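Local structure of putative sugar ABC transporter, substrate-binding protein (Clostridium phytofermentans, 4WZZ) at residues N66-N69 and Q70-E74; E74-K77 and Q78-A82. The protein probably serves as the sugar-binding component of an ABC transporter and is seen here holding alpha-L-rhamnopyranose in its ligand pocket. All blocks are in the same frame, centred on the assembly; numbering follows the deposited sequence.

Contact 1. Residues N66-N69 and Q70-E74; sequences NPYN and QKESE. With RAM (alpha-L-rhamnopyranose), chain B.
Tyr68 and Glu72, one helical turn apart, meet where the ring atom CE1 of Tyr68 lies 3.5 Å from OE1 of Glu72. The carboxylate plane stands 78° from the ring plane, so the two flat groups are steeply inclined rather than stacked. Beyond the ring, the hydroxyl of Tyr68 is hydrogen-bonded to Asp143 and Trp297, which fix its far end. Rhamnose covers one face of this ring, with its C5 4.1 Å above the plane and over the centre, a CH-pi type of sugar stacking common in carbohydrate pockets.

Polar bonds organise the helix start. Asn66 is the N-cap, and its chi1 of -179°, with CG anti to the backbone N, places the amide between Tyr68 N and the sugar. OD1 of Asn66 accepts from Tyr68 N at 2.9 Å, the donor standing above the carbonyl plane. ND2 of Asn66 gives an almost straight bond (167° at the hydrogen) to sugar O1 at 3.0 Å. The cap bond is consistent with holding the amide so that ND2 faces the sugar. A water lies within hydrogen-bonding distance of both Asn69 OD1 and Glu72 OE2, whose side chains run side by side, though it has more acceptors in reach than protons; Ser63 O accepts from the amide nitrogen of Asn69.

The backbone supplies the regular i to i+4 bonds, from Gln70 N to Asn66 O through Ser73 N to Asn69 O, the latter at 2.9 Å.

This first part of helix 67-82, in the beta-alpha-beta unit between strands 56-60 and 86-90, lies against helix 299-315 through Tyr68, Lys71 and Glu72, while Asn66 and Tyr68 also touch helix 249-261.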
ATOM      1  N   ASN A  66       6.952   0.897  10.565  1.00 12.51           N
ATOM      2  CA  ASN A  66       5.940   0.113   9.834  1.00 11.01           C
ATOM      3  C   ASN A  66       6.600  -1.052   9.107  1.00 11.33           C
ATOM      4  O   ASN A  66       7.327  -0.866   8.134  1.00 10.89           O
ATOM      5  CB  ASN A  66       5.214   1.009   8.816  1.00 11.81           C
ATOM      6  CG  ASN A  66       4.152   0.265   8.048  1.00 11.29           C
ATOM      7  OD1 ASN A  66       4.064  -0.959   8.128  1.00 13.91           O
ATOM      8  ND2 ASN A  66       3.345   0.996   7.289  1.00 11.56           N
ATOM      9  N   PRO A  67       6.393  -2.275   9.584  1.00 10.47           N
ATOM     10  CA  PRO A  67       7.068  -3.423   8.982  1.00 10.75           C
ATOM     11  C   PRO A  67       6.792  -3.599   7.493  1.00 10.59           C
ATOM     12  O   PRO A  67       7.664  -4.110   6.780  1.00 13.80           O
ATOM     13  CB  PRO A  67       6.537  -4.621   9.802  1.00 14.87           C
ATOM     14  CG  PRO A  67       6.036  -4.042  11.051  1.00 22.58           C
ATOM     15  CD  PRO A  67       5.624  -2.637  10.790  1.00 14.88           C
ATOM     16  N   TYR A  68       5.607  -3.188   7.032  1.00 10.17           N
ATOM     17  CA  TYR A  68       5.290  -3.279   5.614  1.00 10.16           C
ATOM     18  C   TYR A  68       6.304  -2.454   4.821  1.00 10.46           C
ATOM     19  O   TYR A  68       6.830  -2.899   3.799  1.00 10.77           O
ATOM     20  CB  TYR A  68       3.868  -2.790   5.362  1.00 10.82           C
ATOM     21  CG  TYR A  68       3.535  -2.595   3.913  1.00 10.29           C
ATOM     22  CD1 TYR A  68       3.921  -1.441   3.247  1.00 10.09           C
ATOM     23  CD2 TYR A  68       2.833  -3.559   3.197  1.00 11.28           C
ATOM     24  CE1 TYR A  68       3.619  -1.247   1.903  1.00 10.35           C
ATOM     25  CE2 TYR A  68       2.546  -3.375   1.846  1.00 11.94           C
ATOM     26  CZ  TYR A  68       2.938  -2.219   1.213  1.00 10.45           C
ATOM     27  OH  TYR A  68       2.645  -2.036  -0.126  1.00 10.85           O
ATOM     28  N   ASN A  69       6.609  -1.265   5.316  1.00 10.47           N
ATOM     29  CA  ASN A  69       7.545  -0.387   4.613  1.00 12.33           C
ATOM     30  C   ASN A  69       8.964  -0.948   4.619  1.00 11.43           C
ATOM     31  O   ASN A  69       9.729  -0.757   3.672  1.00 12.52           O
ATOM     32  CB  ASN A  69       7.563   1.007   5.239  1.00 10.90           C
ATOM     33  CG  ASN A  69       6.261   1.769   5.035  1.00 10.61           C
ATOM     34  OD1 ASN A  69       5.476   1.448   4.151  1.00 11.34           O
ATOM     35  ND2 ASN A  69       6.027   2.775   5.854  1.00 11.20           N
ATOM     36  N   GLN A  70       9.329  -1.618   5.702  1.00 11.41           N
ATOM     37  CA  GLN A  70      10.649  -2.240   5.765  1.00 11.99           C
ATOM     38  C   GLN A  70      10.796  -3.393   4.772  1.00 12.39           C
ATOM     39  O   GLN A  70      11.883  -3.614   4.212  1.00 15.30           O
ATOM     40  CB  GLN A  70      10.921  -2.689   7.200  1.00 12.17           C
ATOM     41  CG  GLN A  70      11.051  -1.488   8.087  1.00 12.86           C
ATOM     42  CD  GLN A  70      10.961  -1.811   9.579  1.00 21.94           C
ATOM     43  OE1 GLN A  70      11.623  -2.722  10.065  1.00 30.05           O
ATOM     44  NE2 GLN A  70      10.148  -1.048  10.304  1.00 30.07           N
ATOM     45  N   LYS A  71       9.719  -4.143   4.554  1.00 11.83           N
ATOM     46  CA  LYS A  71       9.773  -5.256   3.608  1.00 13.16           C
ATOM     47  C   LYS A  71       9.851  -4.716   2.185  1.00 13.29           C
ATOM     48  O   LYS A  71      10.547  -5.274   1.340  1.00 13.22           O
ATOM     49  CB  LYS A  71       8.573  -6.190   3.794  1.00 12.53           C
ATOM     50  CG  LYS A  71       8.681  -6.969   5.134  1.00 16.37           C
ATOM     51  CD  LYS A  71       7.427  -7.667   5.517  1.00 21.51           C
ATOM     52  CE  LYS A  71       7.438  -8.096   7.008  1.00 26.73           C
ATOM     53  NZ  LYS A  71       8.678  -8.839   7.389  1.00 27.46           N
ATOM     54  N   GLU A  72       9.127  -3.625   1.938  1.00 11.90           N
ATOM     55  CA  GLU A  72       9.174  -2.941   0.654  1.00 12.13           C
ATOM     56  C   GLU A  72      10.584  -2.444   0.359  1.00 12.68           C
ATOM     57  O   GLU A  72      11.136  -2.658  -0.729  1.00 13.88           O
ATOM     58  CB  GLU A  72       8.197  -1.772   0.738  1.00 15.62           C
ATOM     59  CG  GLU A  72       8.003  -0.948  -0.511  1.00 18.22           C
ATOM     60  CD  GLU A  72       7.026   0.157  -0.215  1.00 21.40           C
ATOM     61  OE1 GLU A  72       5.837   0.000  -0.562  1.00 17.77           O
ATOM     62  OE2 GLU A  72       7.415   1.134   0.465  1.00 21.42           O
ATOM     63  N   SER A  73      11.185  -1.786   1.328  1.00 12.66           N
ATOM     64  CA  SER A  73      12.513  -1.234   1.114  1.00 13.26           C
ATOM     65  C   SER A  73      13.582  -2.338   1.006  1.00 15.85           C
ATOM     66  O   SER A  73      14.543  -2.195   0.258  1.00 17.54           O
ATOM     67  CB  SER A  73      12.842  -0.196   2.207  1.00 16.50           C
ATOM     68  OG  SER A  73      12.862  -0.794   3.487  1.00 19.87           O
ATOM     69  N   GLU A  74      13.386  -3.441   1.726  1.00 17.05           N
ATOM     70  CA  GLU A  74      14.272  -4.606   1.633  1.00 19.62           C
ATOM     71  C   GLU A  74      14.293  -5.173   0.211  1.00 16.52           C
ATOM     72  O   GLU A  74      15.363  -5.463  -0.344  1.00 16.90           O
ATOM     73  CB  GLU A  74      13.793  -5.683   2.609  1.00 20.64           C
ATOM     74  CG  GLU A  74      14.477  -7.048   2.460  1.00 29.06           C
ATOM     75  CD  GLU A  74      13.708  -8.172   3.174  1.00 39.02           C
ATOM     76  OE1 GLU A  74      13.259  -7.957   4.330  1.00 37.89           O
ATOM     77  OE2 GLU A  74      13.549  -9.269   2.576  1.00 41.42           O
TER
HETATM   78  C1  RAM B 401       0.435   0.452   5.194  1.00  9.99           C
HETATM   79  C2  RAM B 401       0.871   1.607   4.300  1.00  9.31           C
HETATM   80  C3  RAM B 401       1.027   1.188   2.838  1.00  9.34           C
HETATM   81  C4  RAM B 401      -0.183   0.390   2.364  1.00  8.93           C
HETATM   82  C5  RAM B 401      -0.484  -0.751   3.333  1.00  6.38           C
HETATM   83  C6  RAM B 401      -1.747  -1.503   2.945  1.00  7.27           C
HETATM   84  O1  RAM B 401       1.493  -0.430   5.332  1.00 14.55           O
HETATM   85  O2  RAM B 401      -0.108   2.590   4.444  1.00  9.58           O
HETATM   86  O3  RAM B 401       1.232   2.379   2.083  1.00  9.79           O
HETATM   87  O4  RAM B 401       0.061  -0.119   1.065  1.00  8.74           O
HETATM   88  O5  RAM B 401      -0.652  -0.268   4.639  1.00  8.18           O
HETATM   89  O   HOH W   1       5.611   2.757   1.728  1.00 12.57           O

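Contact 2. Residues E74-K77 and Q78-A82; sequences EGYK and QVIEA
Lys77 and Glu81 form a salt bridge along one side of the helix, NZ of Lys77 lying 3.4 Å from OE2 of Glu81. The carbon chain of the lysine shares in the contact: its CE comes within 3.1 Å of the same OE2, and its CG is 3.5 Å from the carboxylate carbon CD of Glu81. Extended through chi3, the lysine lays CG and CE along the carboxylate; its chi4 of 127°, away from a staggered value, then sets where NZ lies.

Apolar packing is made by Tyr76 and Ile80. CE2 of the ring touches CG1 of Ile80 at 3.6 Å, the methylene arriving obliquely. In Ile80, CG1 is anti to the carbonyl carbon (chi1 -68°), which turns it back toward the preceding turn and the tyrosine. The phenol oxygen has its polar partner elsewhere, in a hydrogen bond with Ser310. Tyr57 and Cys87 of the sheet touch both side chains, and Val79 packs on helix 299-315.

Among the backbone i to i+4 bonds, Ile80 N to Tyr76 O and Glu81 N to Lys77 O are nearly straight, each with 168° at the hydrogen. Val79 N to Gly75 O is weak at 3.4 Å; Gly75 O also accepts from Asn304 ND2, so this carbonyl is shared between two donors.

Chemically the helix is two-sided here: Tyr76, Val79 and Ile80 are buried, whereas Glu81 is exposed and Lys77 partly so, its chain also resting on Cys87 and Ile89. Water would probably screen their long ionic contact and make its contribution modest.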
ATOM      1  N   GLU A  74      13.386  -3.441   1.726  1.00 17.05           N
ATOM      2  CA  GLU A  74      14.272  -4.606   1.633  1.00 19.62           C
ATOM      3  C   GLU A  74      14.293  -5.173   0.211  1.00 16.52           C
ATOM      4  O   GLU A  74      15.363  -5.463  -0.344  1.00 16.90           O
ATOM      5  CB  GLU A  74      13.793  -5.683   2.609  1.00 20.64           C
ATOM      6  CG  GLU A  74      14.477  -7.048   2.460  1.00 29.06           C
ATOM      7  CD  GLU A  74      13.708  -8.172   3.174  1.00 39.02           C
ATOM      8  OE1 GLU A  74      13.259  -7.957   4.330  1.00 37.89           O
ATOM      9  OE2 GLU A  74      13.549  -9.269   2.576  1.00 41.42           O
ATOM     10  N   GLY A  75      13.110  -5.327  -0.373  1.00 14.91           N
ATOM     11  CA  GLY A  75      12.979  -5.877  -1.708  1.00 15.56           C
ATOM     12  C   GLY A  75      13.599  -4.952  -2.733  1.00 19.00           C
ATOM     13  O   GLY A  75      14.178  -5.408  -3.716  1.00 17.85           O
ATOM     14  N   TYR A  76      13.466  -3.644  -2.508  1.00 15.12           N
ATOM     15  CA  TYR A  76      14.015  -2.651  -3.420  1.00 17.29           C
ATOM     16  C   TYR A  76      15.549  -2.707  -3.365  1.00 16.02           C
ATOM     17  O   TYR A  76      16.229  -2.798  -4.398  1.00 16.70           O
ATOM     18  CB  TYR A  76      13.529  -1.248  -3.030  1.00 14.86           C
ATOM     19  CG  TYR A  76      13.850  -0.182  -4.061  1.00 15.40           C
ATOM     20  CD1 TYR A  76      12.991   0.076  -5.109  1.00 16.33           C
ATOM     21  CD2 TYR A  76      15.024   0.557  -3.969  1.00 16.80           C
ATOM     22  CE1 TYR A  76      13.304   1.052  -6.066  1.00 17.15           C
ATOM     23  CE2 TYR A  76      15.337   1.518  -4.894  1.00 16.54           C
ATOM     24  CZ  TYR A  76      14.469   1.763  -5.941  1.00 16.66           C
ATOM     25  OH  TYR A  76      14.820   2.728  -6.860  1.00 17.94           O
ATOM     26  N   LYS A  77      16.075  -2.654  -2.151  1.00 15.85           N
ATOM     27  CA  LYS A  77      17.512  -2.688  -1.924  1.00 16.58           C
ATOM     28  C   LYS A  77      18.123  -3.976  -2.477  1.00 21.93           C
ATOM     29  O   LYS A  77      19.186  -3.958  -3.096  1.00 19.99           O
ATOM     30  CB  LYS A  77      17.822  -2.545  -0.439  1.00 16.41           C
ATOM     31  CG  LYS A  77      19.297  -2.767  -0.075  1.00 19.25           C
ATOM     32  CD  LYS A  77      19.471  -2.647   1.417  1.00 23.94           C
ATOM     33  CE  LYS A  77      20.898  -2.956   1.854  1.00 33.99           C
ATOM     34  NZ  LYS A  77      21.491  -1.879   2.698  1.00 39.64           N
ATOM     35  N   GLN A  78      17.436  -5.092  -2.272  1.00 16.98           N
ATOM     36  CA  GLN A  78      17.979  -6.377  -2.685  1.00 20.21           C
ATOM     37  C   GLN A  78      18.270  -6.384  -4.183  1.00 22.24           C
ATOM     38  O   GLN A  78      19.360  -6.784  -4.623  1.00 22.56           O
ATOM     39  CB  GLN A  78      17.013  -7.490  -2.301  1.00 23.87           C
ATOM     40  CG  GLN A  78      17.624  -8.862  -2.366  1.00 35.71           C
ATOM     41  CD  GLN A  78      17.528  -9.452  -3.748  1.00 39.12           C
ATOM     42  OE1 GLN A  78      18.527  -9.883  -4.340  1.00 42.85           O
ATOM     43  NE2 GLN A  78      16.315  -9.478  -4.279  1.00 36.37           N
ATOM     44  N   VAL A  79      17.313  -5.913  -4.972  1.00 19.42           N
ATOM     45  CA  VAL A  79      17.462  -5.928  -6.432  1.00 20.19           C
ATOM     46  C   VAL A  79      18.475  -4.889  -6.910  1.00 23.69           C
ATOM     47  O   VAL A  79      19.310  -5.177  -7.782  1.00 20.70           O
ATOM     48  CB  VAL A  79      16.091  -5.744  -7.148  1.00 19.69           C
ATOM     49  CG1 VAL A  79      16.262  -5.411  -8.625  1.00 19.83           C
ATOM     50  CG2 VAL A  79      15.257  -7.011  -7.007  1.00 21.23           C
ATOM     51  N   ILE A  80      18.433  -3.697  -6.323  1.00 18.77           N
ATOM     52  CA  ILE A  80      19.375  -2.658  -6.695  1.00 19.36           C
ATOM     53  C   ILE A  80      20.821  -3.127  -6.487  1.00 20.30           C
ATOM     54  O   ILE A  80      21.679  -3.001  -7.381  1.00 22.37           O
ATOM     55  CB  ILE A  80      19.117  -1.397  -5.863  1.00 18.78           C
ATOM     56  CG1 ILE A  80      17.778  -0.765  -6.248  1.00 18.20           C
ATOM     57  CG2 ILE A  80      20.251  -0.414  -6.047  1.00 19.53           C
ATOM     58  CD1 ILE A  80      17.663  -0.394  -7.697  1.00 18.85           C
ATOM     59  N   GLU A  81      21.083  -3.660  -5.301  1.00 19.96           N
ATOM     60  CA  GLU A  81      22.414  -4.125  -4.922  1.00 20.80           C
ATOM     61  C   GLU A  81      22.851  -5.354  -5.721  1.00 21.90           C
ATOM     62  O   GLU A  81      24.006  -5.478  -6.090  1.00 22.63           O
ATOM     63  CB  GLU A  81      22.458  -4.420  -3.422  1.00 23.15           C
ATOM     64  CG  GLU A  81      22.483  -3.143  -2.575  1.00 25.20           C
ATOM     65  CD  GLU A  81      22.628  -3.405  -1.082  1.00 32.19           C
ATOM     66  OE1 GLU A  81      22.414  -4.559  -0.627  1.00 30.80           O
ATOM     67  OE2 GLU A  81      22.952  -2.444  -0.357  1.00 28.62           O
ATOM     68  N   ALA A  82      21.929  -6.271  -5.961  1.00 22.07           N
ATOM     69  CA  ALA A  82      22.252  -7.481  -6.716  1.00 25.97           C
ATOM     70  C   ALA A  82      22.779  -7.122  -8.085  1.00 27.18           C
ATOM     71  O   ALA A  82      23.596  -7.845  -8.656  1.00 31.36           O
ATOM     72  CB  ALA A  82      21.029  -8.363  -6.845  1.00 26.41           C
TER

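How the contacts relate
Contact 1 and contact 2 are successive portions of helix 67-82, meeting at Glu74, with centres about 12 Å apart. Their chemistry changes with distance from the sugar: contact 1 contributes Asn66 and Tyr68 to the rhamnose pocket, whereas the side chain of Glu74, where the two meet, is already about 14 Å from the sugar. The centre of contact 1 is about 11 Å from that of the chain, against about 19 Å for contact 2, so the helix runs outward from the pocket. Helix 299-315 runs beside both.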